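Local coordinates for uncharacterized protein (Pseudomonas aeruginosa UCBPP-PA14, PDB 3FD9) that holds the type III secretion regulon in check as an anti-activator that probably disrupts self-association and DNA binding of the activator ExsA until ExsC relieves it, at residues Leu35-Leu40 with Val69-Leu73; Gly26-Gln32 with Gly61-Gly65. All coordinates share one frame; numbering follows the deposited sequence.

Contact 1: Leu35-Leu40 with Val69-Leu73; sequences LLQRML and VRQIL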
loop_
_atom_site.group_PDB
_atom_site.type_symbol
_atom_site.label_atom_id
_atom_site.label_comp_id
_atom_site.label_asym_id
_atom_site.label_seq_id
_atom_site.Cartn_x
_atom_site.Cartn_y
_atom_site.Cartn_z
ATOM N N LEU A 35 -12.602 5.009 10.028
ATOM C CA LEU A 35 -14.031 5.243 10.104
ATOM C C LEU A 35 -14.681 4.032 10.744
ATOM O O LEU A 35 -15.542 4.152 11.616
ATOM C CB LEU A 35 -14.596 5.475 8.710
ATOM C CG LEU A 35 -16.116 5.578 8.606
ATOM C CD1 LEU A 35 -16.674 6.648 9.534
ATOM C CD2 LEU A 35 -16.516 5.836 7.154
ATOM N N LEU A 36 -14.248 2.858 10.303
ATOM C CA LEU A 36 -14.736 1.606 10.844
ATOM C C LEU A 36 -14.433 1.503 12.332
ATOM O O LEU A 36 -15.278 1.068 13.102
ATOM C CB LEU A 36 -14.131 0.422 10.093
ATOM C CG LEU A 36 -14.503 0.321 8.616
ATOM C CD1 LEU A 36 -13.689 -0.754 7.930
ATOM C CD2 LEU A 36 -15.988 0.061 8.461
ATOM N N GLN A 37 -13.239 1.913 12.741
ATOM C CA GLN A 37 -12.867 1.808 14.143
ATOM C C GLN A 37 -13.748 2.686 15.007
ATOM O O GLN A 37 -14.064 2.339 16.139
ATOM C CB GLN A 37 -11.398 2.142 14.354
ATOM C CG GLN A 37 -10.497 0.957 14.079
ATOM C CD GLN A 37 -9.020 1.284 14.184
ATOM O OE1 GLN A 37 -8.607 2.443 14.045
ATOM N NE2 GLN A 37 -8.207 0.253 14.426
ATOM N N ARG A 38 -14.162 3.822 14.470
ATOM C CA ARG A 38 -14.979 4.759 15.232
ATOM C C ARG A 38 -16.417 4.257 15.350
ATOM O O ARG A 38 -17.070 4.448 16.385
ATOM C CB ARG A 38 -14.935 6.143 14.581
ATOM C CG ARG A 38 -15.889 7.133 15.175
ATOM C CD ARG A 38 -15.546 7.415 16.633
ATOM N NE ARG A 38 -14.244 8.050 16.802
ATOM C CZ ARG A 38 -13.721 8.374 17.981
ATOM N NH1 ARG A 38 -14.389 8.123 19.095
ATOM N NH2 ARG A 38 -12.530 8.952 18.052
HETATM N N MSE A 39 -16.903 3.613 14.290
HETATM C CA MSE A 39 -18.319 3.287 14.192
HETATM C C MSE A 39 -18.658 1.911 14.762
HETATM O O MSE A 39 -19.746 1.698 15.310
HETATM C CB MSE A 39 -18.786 3.389 12.742
HETATM C CG MSE A 39 -18.540 4.740 12.132
HETATM SE SE MSE A 39 -19.309 6.186 13.209
HETATM C CE MSE A 39 -18.046 7.590 12.764
ATOM N N LEU A 40 -17.720 0.981 14.623
ATOM C CA LEU A 40 -17.902 -0.377 15.098
ATOM C C LEU A 40 -17.252 -0.572 16.458
ATOM O O LEU A 40 -16.084 -0.222 16.649
ATOM C CB LEU A 40 -17.303 -1.370 14.104
ATOM C CG LEU A 40 -18.028 -1.528 12.773
ATOM C CD1 LEU A 40 -17.545 -2.782 12.058
ATOM C CD2 LEU A 40 -19.519 -1.604 12.991
ATOM N N VAL A 69 -17.907 -0.412 2.523
ATOM C CA VAL A 69 -17.865 0.179 3.855
ATOM C C VAL A 69 -19.278 0.414 4.398
ATOM O O VAL A 69 -19.585 0.014 5.526
ATOM C CB VAL A 69 -17.065 1.488 3.906
ATOM C CG1 VAL A 69 -17.245 2.148 5.259
ATOM C CG2 VAL A 69 -15.600 1.225 3.638
ATOM N N ARG A 70 -20.139 1.049 3.607
ATOM C CA ARG A 70 -21.493 1.332 4.071
ATOM C C ARG A 70 -22.216 0.053 4.499
ATOM O O ARG A 70 -22.802 0.006 5.585
ATOM C CB ARG A 70 -22.316 2.079 3.019
ATOM C CG ARG A 70 -23.424 2.915 3.633
ATOM C CD ARG A 70 -24.415 3.445 2.604
ATOM N NE ARG A 70 -25.598 2.592 2.467
ATOM C CZ ARG A 70 -25.956 1.989 1.341
ATOM N NH1 ARG A 70 -25.230 2.158 0.246
ATOM N NH2 ARG A 70 -27.046 1.233 1.301
ATOM N N GLN A 71 -22.162 -0.972 3.649
ATOM C CA GLN A 71 -22.823 -2.244 3.923
ATOM C C GLN A 71 -22.343 -2.861 5.223
ATOM O O GLN A 71 -23.135 -3.391 6.000
ATOM C CB GLN A 71 -22.622 -3.227 2.775
ATOM C CG GLN A 71 -23.543 -2.974 1.585
ATOM C CD GLN A 71 -25.018 -3.156 1.923
ATOM O OE1 GLN A 71 -25.420 -4.188 2.475
ATOM N NE2 GLN A 71 -25.833 -2.154 1.591
ATOM N N ILE A 72 -21.041 -2.792 5.464
ATOM C CA ILE A 72 -20.493 -3.247 6.733
ATOM C C ILE A 72 -21.201 -2.543 7.884
ATOM O O ILE A 72 -21.758 -3.193 8.766
ATOM C CB ILE A 72 -18.989 -2.969 6.821
ATOM C CG1 ILE A 72 -18.239 -3.866 5.845
ATOM C CG2 ILE A 72 -18.495 -3.196 8.237
ATOM C CD1 ILE A 72 -16.778 -3.555 5.722
ATOM N N LEU A 73 -21.196 -1.213 7.859
ATOM C CA LEU A 73 -21.838 -0.429 8.911
ATOM C C LEU A 73 -23.324 -0.757 9.018
ATOM O O LEU A 73 -23.905 -0.747 10.107
ATOM C CB LEU A 73 -21.643 1.071 8.674
ATOM C CG LEU A 73 -20.200 1.579 8.731
ATOM C CD1 LEU A 73 -20.193 3.085 8.792
ATOM C CD2 LEU A 73 -19.447 1.005 9.918
#
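Leu36 O takes a 2.9 Å hydrogen bond from Leu40 N in the last turn of helix 30-39, and the side chains of both leucines lean on helix 66-76. The two helices run almost parallel, their local axes 13° apart and 11.1 Å from each other at closest approach, and branched aliphatic side chains fill the interval. Leu36 is in the middle: with CG anti to its carbonyl carbon (chi1 -64°), its CD2 methyl reaches into a corner formed by Val69 CG1, Ile72 CG2 and Leu73 CD2, the last of these 3.9 Å away. Leu73 answers from the other helix. Its CD2 also meets Met39 CB at 3.8 Å and Leu40 CD2 at 4.0 Å, while its CD1 lies near Met39 CG. Leu40 forks around this corner, sending CD1 to Ile72 CG2 at 4.0 Å, the two side chains crossing at about a right angle. Leu35 adds a looser touch on Val69 CG1. Met39, a selenomethionine, bends at chi2 (-54°) and carries its selenium away from Leu73; it and Leu73 also pack on Trp193 and Leu201, respectively, of the second subunit. Leu45 and Leu48 of helix 42-50 extend the oily layer. Every contact between 35-40 and 69-73 is between apolar carbons, so hydrophobic burial and the fit of their methyl groups join them here.

Contact 2: Gly26-Gln32 with Gly61-Gly65; sequences GIISARQ and GLALG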
loop_
_atom_site.group_PDB
_atom_site.type_symbol
_atom_site.label_atom_id
_atom_site.label_comp_id
_atom_site.label_asym_id
_atom_site.label_seq_id
_atom_site.Cartn_x
_atom_site.Cartn_y
_atom_site.Cartn_z
ATOM N N GLY A 26 -3.618 -4.044 1.370
ATOM C CA GLY A 26 -4.328 -2.996 0.652
ATOM C C GLY A 26 -5.786 -3.339 0.414
ATOM O O GLY A 26 -6.371 -2.976 -0.607
ATOM N N ILE A 27 -6.377 -4.058 1.359
ATOM C CA ILE A 27 -7.784 -4.410 1.265
ATOM C C ILE A 27 -8.614 -3.283 1.861
ATOM O O ILE A 27 -9.711 -2.981 1.383
ATOM C CB ILE A 27 -8.074 -5.737 1.996
ATOM C CG1 ILE A 27 -7.284 -6.867 1.347
ATOM C CG2 ILE A 27 -9.557 -6.086 1.937
ATOM C CD1 ILE A 27 -7.680 -7.119 -0.108
ATOM N N ILE A 28 -8.063 -2.663 2.903
ATOM C CA ILE A 28 -8.707 -1.584 3.636
ATOM C C ILE A 28 -7.724 -0.413 3.781
ATOM O O ILE A 28 -6.629 -0.577 4.325
ATOM C CB ILE A 28 -9.108 -2.060 5.038
ATOM C CG1 ILE A 28 -9.906 -3.358 4.947
ATOM C CG2 ILE A 28 -9.910 -1.003 5.758
ATOM C CD1 ILE A 28 -10.784 -3.637 6.150
ATOM N N SER A 29 -8.099 0.766 3.297
ATOM C CA SER A 29 -7.207 1.913 3.396
ATOM C C SER A 29 -7.134 2.427 4.832
ATOM O O SER A 29 -7.965 2.074 5.663
ATOM C CB SER A 29 -7.659 3.030 2.459
ATOM O OG SER A 29 -8.868 3.602 2.918
ATOM N N ALA A 30 -6.136 3.254 5.125
ATOM C CA ALA A 30 -6.007 3.845 6.452
ATOM C C ALA A 30 -7.241 4.673 6.754
ATOM O O ALA A 30 -7.807 4.590 7.848
ATOM C CB ALA A 30 -4.761 4.706 6.538
ATOM N N ARG A 31 -7.654 5.473 5.773
ATOM C CA ARG A 31 -8.859 6.282 5.885
ATOM C C ARG A 31 -10.057 5.416 6.277
ATOM O O ARG A 31 -10.798 5.746 7.208
ATOM C CB ARG A 31 -9.135 6.984 4.561
ATOM C CG ARG A 31 -10.107 8.137 4.662
ATOM C CD ARG A 31 -10.482 8.677 3.291
ATOM N NE ARG A 31 -10.901 7.604 2.393
ATOM C CZ ARG A 31 -11.995 6.854 2.550
ATOM N NH1 ARG A 31 -12.803 7.041 3.590
ATOM N NH2 ARG A 31 -12.280 5.903 1.665
ATOM N N GLN A 32 -10.246 4.311 5.559
ATOM C CA GLN A 32 -11.409 3.447 5.776
ATOM C C GLN A 32 -11.398 2.814 7.151
ATOM O O GLN A 32 -12.408 2.825 7.855
ATOM C CB GLN A 32 -11.494 2.358 4.719
ATOM C CG GLN A 32 -11.839 2.900 3.347
ATOM C CD GLN A 32 -11.737 1.850 2.267
ATOM O OE1 GLN A 32 -10.801 1.046 2.253
ATOM N NE2 GLN A 32 -12.706 1.844 1.356
ATOM N N GLY A 61 -7.773 -10.228 -3.057
ATOM C CA GLY A 61 -7.205 -8.907 -3.248
ATOM C C GLY A 61 -8.234 -7.852 -3.615
ATOM O O GLY A 61 -7.901 -6.849 -4.253
ATOM N N LEU A 62 -9.479 -8.060 -3.199
ATOM C CA LEU A 62 -10.568 -7.174 -3.602
ATOM C C LEU A 62 -10.836 -6.020 -2.622
ATOM O O LEU A 62 -11.683 -6.115 -1.737
ATOM C CB LEU A 62 -11.842 -7.980 -3.862
ATOM C CG LEU A 62 -11.718 -9.028 -4.976
ATOM C CD1 LEU A 62 -12.986 -9.843 -5.110
ATOM C CD2 LEU A 62 -11.382 -8.365 -6.297
ATOM N N ALA A 63 -10.118 -4.922 -2.823
ATOM C CA ALA A 63 -10.191 -3.749 -1.962
ATOM C C ALA A 63 -11.608 -3.227 -1.755
ATOM O O ALA A 63 -12.404 -3.213 -2.684
ATOM C CB ALA A 63 -9.315 -2.649 -2.543
ATOM N N LEU A 64 -11.910 -2.767 -0.546
ATOM C CA LEU A 64 -13.228 -2.212 -0.251
ATOM C C LEU A 64 -13.420 -0.831 -0.873
ATOM O O LEU A 64 -12.466 -0.061 -1.000
ATOM C CB LEU A 64 -13.444 -2.109 1.261
ATOM C CG LEU A 64 -13.124 -3.341 2.109
ATOM C CD1 LEU A 64 -13.593 -3.107 3.523
ATOM C CD2 LEU A 64 -13.787 -4.572 1.532
ATOM N N GLY A 65 -14.662 -0.517 -1.232
ATOM C CA GLY A 65 -15.002 0.804 -1.733
ATOM C C GLY A 65 -16.047 1.444 -0.844
ATOM O O GLY A 65 -16.326 0.938 0.235
#
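Two loop backbones meet at Ile27 and Ala63, whose CA atoms come within 4.1 Å, and are joined there by a nearly straight hydrogen bond of 2.9 Å from Leu64 N to Ile27 O. The donor lies in the plane of that carbonyl, and Ala63 CA makes a longer C-H...O approach to the same oxygen. A second tie comes from the Gln32 side chain, which gives NE2 to Leu64 O at 3.0 Å. Here the acceptor sits in the plane of the Gln32 amide, but NE2 stands above the Leu64 carbonyl plane, 73° out of it, instead of on a lone pair. The other end of the amide is used as well: OE1 receives Ser29 N at 2.9 Å, on a lone pair. With both ends engaged, the rotation of the amide is fixed. Placing CG anti to the carbonyl carbon (chi1 -69°) and extending the chain beyond it turns the amide back over the start of helix 30-39. Ser29 OG in turn accepts Gln32 N at 3.1 Å. Apolar packing accompanies these bonds. Leu64 CD1 packs 3.9 Å from Ile28 CD1, the two side chains side by side and pointing the same way, and Ile27 CD1 lies against the Gly61 backbone, 3.6 Å from its C. Tyr22 backs both isoleucines, while Leu54 lies against Leu64. The reciprocal Ser29-Gln32 bonds are a capping box, and Gly26 and Gly61 each end the preceding helix in a Schellman motif: the arrangement is one of paired helix-to-helix connections among the short helices of the N-terminal region, with a capping glutamine doubling as a second bridge between them.

Overall arrangement
From the N terminus, the chain leaves helix 19-24 through 26-32, climbs helix 30-39, passes helices 42-50 and 52-60, and returns through 61-65 into helix 66-76. Contact 2 closes the first loop, joining the connections that precede helices 30-39 and 66-76; contact 1 closes the second, farther along those same two helices. Their segments alternate, so the loops cross, and each skips 28 mostly helical residues. The centres lie 12 Å apart and the two touch where Ile72 CD1 meets Leu64 CD1 and where Val69 CG2 packs on Gln32 NE2. Together they pin one helix pair at its entry and farther along, within the N-terminal family region; both also touch the second subunit.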